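Local coordinates for 1-pyrroline-5-carboxylate dehydrogenase (PDB 1UZB), which probably catalyses the NAD(P)-dependent oxidation of 1-pyrroline-5-carboxylate, through its open semialdehyde form, to glutamate in proline breakdown, at residues 288-302 against 443-456. Numbering follows the deposited sequence. Where two conformers were deposited one is given.
Sequences ETGGKNAIIVDETAD and YGLTGGVYSRKREH
The D298 carboxylate is gripped by four bonds where two parallel strands run out. OD2 accepts from S451 OG at 2.6 Å and from H456 ND1 at 2.8 Å; the histidine bond is nearly straight (177°) and lies in the ring plane, but reaches the oxygen from above the carboxylate plane. OD1 turns back to its own loop, taking the T300 hydroxyl and, in an Asx turn, the T300 backbone N. CG stands between backbone N and carbonyl carbon (chi1 67°), which lets the carboxylate reach both segments. With an alanine in place of D298, S451 and H456 would probably lose their shared acceptor, and the T300 hydroxyl and backbone N theirs. That hydroxyl also receives R452 N at 2.9 Å, while the extended R452 chain runs past T300 O, which its NH2 reaches from above the carbonyl plane.

Behind this end, strands 293-297 and 446-450 form a regular parallel ladder: G448 N to A294 O, I296 N to G448 O, Y450 N to I296 O and finally D298 N to Y450 O. At the other end the strands part. Water bridges A294 N to T446 O, and a second water joins K292 N, N293 OD1 and L445 N; N293 OD1 also accepts T446 N, from above its carbonyl plane, while ND2 is held by the backbone O atoms of C322 and A324. Further back, G291 CA sits over one face of the Y443 ring, 3.7 Å from its centroid, in a CH-pi contact.

On one face of the ladder I295 CG2 meets the edge of the Y450 ring at CD1 (3.8 Å), under helix 303-315; on the other, I296 and V449 pack against F431 of helix 431-439. The pair belongs to the parallel core of an aldehyde dehydrogenase alpha/beta domain, with strand 325-331 beside 293-297 and strand 468-471 beyond 446-450.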
loop_
_atom_site.group_PDB
_atom_site.type_symbol
_atom_site.label_atom_id
_atom_site.label_comp_id
_atom_site.label_asym_id
_atom_site.label_seq_id
_atom_site.Cartn_x
_atom_site.Cartn_y
_atom_site.Cartn_z
ATOM N N GLU A 288 33.133 -13.485 2.578
ATOM C CA GLU A 288 33.449 -12.089 2.888
ATOM C C GLU A 288 34.935 -12.214 3.184
ATOM O O GLU A 288 35.324 -12.847 4.168
ATOM C CB GLU A 288 32.674 -11.608 4.120
ATOM C CG GLU A 288 32.690 -10.095 4.340
ATOM C CD GLU A 288 33.752 -9.638 5.328
ATOM O OE1 GLU A 288 34.954 -9.651 4.983
ATOM O OE2 GLU A 288 33.376 -9.271 6.461
ATOM N N THR A 289 35.756 -11.604 2.335
ATOM C CA THR A 289 37.203 -11.745 2.424
ATOM C C THR A 289 38.107 -10.559 2.746
ATOM O O THR A 289 39.253 -10.518 2.289
ATOM C CB THR A 289 37.702 -12.391 1.128
ATOM O OG1 THR A 289 37.074 -11.744 0.012
ATOM C CG2 THR A 289 37.342 -13.869 1.100
ATOM N N GLY A 290 37.607 -9.605 3.518
ATOM C CA GLY A 290 38.428 -8.469 3.904
ATOM C C GLY A 290 38.571 -7.350 2.895
ATOM O O GLY A 290 37.864 -7.306 1.892
ATOM N N GLY A 291 39.487 -6.428 3.176
ATOM C CA GLY A 291 39.706 -5.309 2.276
ATOM C C GLY A 291 40.951 -4.499 2.590
ATOM O O GLY A 291 41.711 -4.828 3.501
ATOM N N LYS A 292 41.175 -3.458 1.795
ATOM C CA LYS A 292 42.294 -2.534 1.990
ATOM C C LYS A 292 41.578 -1.197 1.878
ATOM O O LYS A 292 41.642 -0.502 0.861
ATOM C CB LYS A 292 43.351 -2.688 0.890
ATOM C CG LYS A 292 44.634 -1.911 1.185
ATOM C CD LYS A 292 45.380 -2.486 2.390
ATOM C CE LYS A 292 46.545 -1.590 2.789
ATOM N NZ LYS A 292 47.357 -2.177 3.896
ATOM N N ASN A 293 40.895 -0.854 2.961
ATOM C CA ASN A 293 40.050 0.326 3.003
ATOM C C ASN A 293 40.722 1.664 3.203
ATOM O O ASN A 293 41.578 1.836 4.075
ATOM C CB ASN A 293 38.979 0.120 4.066
ATOM C CG ASN A 293 38.489 -1.308 4.115
ATOM O OD1 ASN A 293 38.027 -1.863 3.115
ATOM N ND2 ASN A 293 38.594 -1.917 5.283
ATOM N N ALA A 294 40.280 2.628 2.402
ATOM C CA ALA A 294 40.829 3.965 2.460
ATOM C C ALA A 294 39.829 5.042 2.836
ATOM O O ALA A 294 38.623 4.922 2.595
ATOM C CB ALA A 294 41.449 4.324 1.115
ATOM N N ILE A 295 40.356 6.092 3.451
ATOM C CA ILE A 295 39.574 7.267 3.778
ATOM C C ILE A 295 40.285 8.376 3.013
ATOM O O ILE A 295 41.510 8.541 3.122
ATOM C CB ILE A 295 39.598 7.634 5.275
ATOM C CG1 ILE A 295 38.754 6.629 6.070
ATOM C CG2 ILE A 295 39.064 9.057 5.462
ATOM C CD1 ILE A 295 38.787 6.842 7.564
ATOM N N ILE A 296 39.520 9.105 2.212
ATOM C CA ILE A 296 40.033 10.224 1.438
ATOM C C ILE A 296 39.663 11.500 2.171
ATOM O O ILE A 296 38.546 11.624 2.667
ATOM C CB ILE A 296 39.360 10.320 0.047
ATOM C CG1 ILE A 296 39.723 9.111 -0.817
ATOM C CG2 ILE A 296 39.767 11.628 -0.639
ATOM C CD1 ILE A 296 38.937 9.035 -2.117
ATOM N N VAL A 297 40.594 12.442 2.252
ATOM C CA VAL A 297 40.298 13.726 2.871
ATOM C C VAL A 297 40.780 14.808 1.913
ATOM O O VAL A 297 41.924 14.767 1.464
ATOM C CB VAL A 297 41.015 13.929 4.223
ATOM C CG1 VAL A 297 40.550 15.241 4.851
ATOM C CG2 VAL A 297 40.727 12.771 5.159
ATOM N N ASP A 298 39.908 15.752 1.561
ATOM C CA ASP A 298 40.340 16.834 0.683
ATOM C C ASP A 298 40.483 18.131 1.474
ATOM O O ASP A 298 40.215 18.165 2.674
ATOM C CB ASP A 298 39.423 17.008 -0.547
ATOM C CG ASP A 298 38.024 17.484 -0.209
ATOM O OD1 ASP A 298 37.853 18.262 0.750
ATOM O OD2 ASP A 298 37.093 17.094 -0.946
ATOM N N GLU A 299 40.914 19.197 0.806
ATOM C CA GLU A 299 41.148 20.468 1.483
ATOM C C GLU A 299 39.937 21.202 2.047
ATOM O O GLU A 299 40.099 22.152 2.810
ATOM C CB GLU A 299 41.926 21.417 0.565
ATOM C CG GLU A 299 41.168 21.848 -0.680
ATOM C CD GLU A 299 41.979 22.781 -1.558
ATOM O OE1 GLU A 299 43.080 22.383 -1.994
ATOM O OE2 GLU A 299 41.517 23.912 -1.813
ATOM N N THR A 300 38.732 20.766 1.695
ATOM C CA THR A 300 37.522 21.431 2.186
ATOM C C THR A 300 36.965 20.792 3.452
ATOM O O THR A 300 36.006 21.295 4.036
ATOM C CB THR A 300 36.392 21.394 1.141
ATOM O OG1 THR A 300 35.856 20.065 1.065
ATOM C CG2 THR A 300 36.912 21.812 -0.222
ATOM N N ALA A 301 37.562 19.688 3.879
ATOM C CA ALA A 301 37.084 18.969 5.053
ATOM C C ALA A 301 37.332 19.629 6.399
ATOM O O ALA A 301 38.137 20.549 6.529
ATOM C CB ALA A 301 37.694 17.571 5.065
ATOM N N ASP A 302 36.600 19.151 7.399
ATOM C CA ASP A 302 36.779 19.595 8.774
ATOM C C ASP A 302 37.936 18.681 9.187
ATOM O O ASP A 302 37.742 17.492 9.455
ATOM C CB ASP A 302 35.519 19.299 9.594
ATOM C CG ASP A 302 35.688 19.610 11.070
ATOM O OD1 ASP A 302 34.656 19.834 11.741
ATOM O OD2 ASP A 302 36.837 19.618 11.564
ATOM N N TYR A 443 40.634 -5.050 -3.699
ATOM C CA TYR A 443 39.481 -5.074 -2.802
ATOM C C TYR A 443 38.422 -4.008 -3.059
ATOM O O TYR A 443 38.562 -3.175 -3.945
ATOM C CB TYR A 443 39.962 -4.940 -1.360
ATOM C CG TYR A 443 40.829 -6.081 -0.876
ATOM C CD1 TYR A 443 42.218 -5.947 -0.779
ATOM C CD2 TYR A 443 40.253 -7.279 -0.456
ATOM C CE1 TYR A 443 43.007 -6.980 -0.265
ATOM C CE2 TYR A 443 41.029 -8.312 0.057
ATOM C CZ TYR A 443 42.401 -8.156 0.152
ATOM O OH TYR A 443 43.151 -9.178 0.695
ATOM N N GLY A 444 37.362 -4.041 -2.255
ATOM C CA GLY A 444 36.291 -3.068 -2.395
ATOM C C GLY A 444 35.251 -3.211 -1.296
ATOM O O GLY A 444 34.054 -3.321 -1.570
ATOM N N LEU A 445 35.696 -3.198 -0.043
ATOM C CA LEU A 445 34.772 -3.365 1.073
ATOM C C LEU A 445 34.265 -2.045 1.652
ATOM O O LEU A 445 33.103 -1.694 1.448
ATOM C CB LEU A 445 35.418 -4.227 2.163
ATOM C CG LEU A 445 34.501 -4.669 3.310
ATOM C CD1 LEU A 445 33.209 -5.265 2.761
ATOM C CD2 LEU A 445 35.229 -5.686 4.176
ATOM N N THR A 446 35.107 -1.322 2.385
ATOM C CA THR A 446 34.671 -0.041 2.933
ATOM C C THR A 446 35.559 1.088 2.452
ATOM O O THR A 446 36.672 0.870 1.971
ATOM C CB THR A 446 34.689 -0.004 4.478
ATOM O OG1 THR A 446 36.035 -0.144 4.942
ATOM C CG2 THR A 446 33.828 -1.111 5.056
ATOM N N GLY A 447 35.046 2.300 2.594
ATOM C CA GLY A 447 35.781 3.482 2.201
ATOM C C GLY A 447 35.093 4.693 2.786
ATOM O O GLY A 447 33.913 4.636 3.153
ATOM N N GLY A 448 35.828 5.790 2.890
ATOM C CA GLY A 448 35.244 7.000 3.422
ATOM C C GLY A 448 35.794 8.243 2.759
ATOM O O GLY A 448 36.861 8.220 2.137
ATOM N N VAL A 449 35.036 9.329 2.873
ATOM C CA VAL A 449 35.450 10.619 2.345
ATOM C C VAL A 449 35.082 11.715 3.326
ATOM O O VAL A 449 33.937 11.782 3.786
ATOM C CB VAL A 449 34.757 10.977 1.011
ATOM C CG1 VAL A 449 35.216 12.362 0.547
ATOM C CG2 VAL A 449 35.074 9.939 -0.050
ATOM N N TYR A 450 36.063 12.536 3.685
ATOM C CA TYR A 450 35.815 13.696 4.531
ATOM C C TYR A 450 35.980 14.867 3.573
ATOM O O TYR A 450 37.060 15.078 3.004
ATOM C CB TYR A 450 36.812 13.812 5.686
ATOM C CG TYR A 450 36.425 12.987 6.893
ATOM C CD1 TYR A 450 36.772 11.644 6.978
ATOM C CD2 TYR A 450 35.687 13.548 7.943
ATOM C CE1 TYR A 450 36.399 10.870 8.076
ATOM C CE2 TYR A 450 35.306 12.780 9.047
ATOM C CZ TYR A 450 35.670 11.444 9.104
ATOM O OH TYR A 450 35.327 10.679 10.195
ATOM N N SER A 451 34.887 15.592 3.365
ATOM C CA SER A 451 34.858 16.733 2.463
ATOM C C SER A 451 33.569 17.509 2.681
ATOM O O SER A 451 32.557 16.937 3.086
ATOM C CB SER A 451 34.904 16.259 1.006
ATOM O OG SER A 451 34.704 17.345 0.109
ATOM N N ARG A 452 33.611 18.811 2.418
ATOM C CA ARG A 452 32.423 19.645 2.545
ATOM C C ARG A 452 31.860 19.924 1.150
ATOM O O ARG A 452 30.739 20.417 1.011
ATOM C CB ARG A 452 32.753 20.979 3.217
ATOM C CG ARG A 452 32.995 20.931 4.719
ATOM C CD ARG A 452 33.030 22.361 5.260
ATOM N NE ARG A 452 33.218 22.454 6.707
ATOM C CZ ARG A 452 34.400 22.528 7.313
ATOM N NH1 ARG A 452 34.461 22.611 8.636
ATOM N NH2 ARG A 452 35.521 22.529 6.603
ATOM N N LYS A 453 32.634 19.607 0.117
ATOM C CA LYS A 453 32.199 19.860 -1.251
ATOM C C LYS A 453 31.203 18.810 -1.724
ATOM O O LYS A 453 31.546 17.640 -1.875
ATOM C CB LYS A 453 33.412 19.910 -2.184
ATOM C CG LYS A 453 33.070 20.354 -3.596
ATOM C CD LYS A 453 34.325 20.625 -4.410
ATOM C CE LYS A 453 33.974 20.987 -5.841
ATOM N NZ LYS A 453 33.031 22.139 -5.894
ATOM N N ARG A 454 29.966 19.242 -1.958
ATOM C CA ARG A 454 28.896 18.347 -2.384
ATOM C C ARG A 454 29.249 17.555 -3.630
ATOM O O ARG A 454 28.972 16.356 -3.717
ATOM C CB ARG A 454 27.608 19.133 -2.656
ATOM C CG ARG A 454 27.140 20.032 -1.522
ATOM C CD ARG A 454 27.092 19.310 -0.182
ATOM N NE ARG A 454 26.273 18.101 -0.206
ATOM C CZ ARG A 454 26.173 17.254 0.814
ATOM N NH1 ARG A 454 25.410 16.178 0.708
ATOM N NH2 ARG A 454 26.829 17.488 1.941
ATOM N N GLU A 455 29.851 18.227 -4.603
ATOM C CA GLU A 455 30.207 17.574 -5.852
ATOM C C GLU A 455 31.190 16.427 -5.642
ATOM O O GLU A 455 31.130 15.419 -6.340
ATOM C CB GLU A 455 30.771 18.600 -6.839
ATOM C CG GLU A 455 29.745 19.633 -7.318
ATOM C CD GLU A 455 29.542 20.802 -6.359
ATOM O OE1 GLU A 455 30.142 20.820 -5.261
ATOM O OE2 GLU A 455 28.772 21.720 -6.717
ATOM N N HIS A 456 32.094 16.572 -4.680
ATOM C CA HIS A 456 33.051 15.504 -4.413
ATOM C C HIS A 456 32.364 14.315 -3.758
ATOM O O HIS A 456 32.620 13.168 -4.123
ATOM C CB HIS A 456 34.189 16.015 -3.529
ATOM C CG HIS A 456 35.157 16.896 -4.253
ATOM N ND1 HIS A 456 36.272 17.433 -3.648
ATOM C CD2 HIS A 456 35.182 17.321 -5.538
ATOM C CE1 HIS A 456 36.945 18.149 -4.532
ATOM N NE2 HIS A 456 36.305 18.096 -5.687
HETATM O O HOH W 1 41.905 -10.460 2.849
HETATM O O HOH W 2 38.506 -2.491 0.500
HETATM O O HOH W 3 38.603 1.791 0.229
#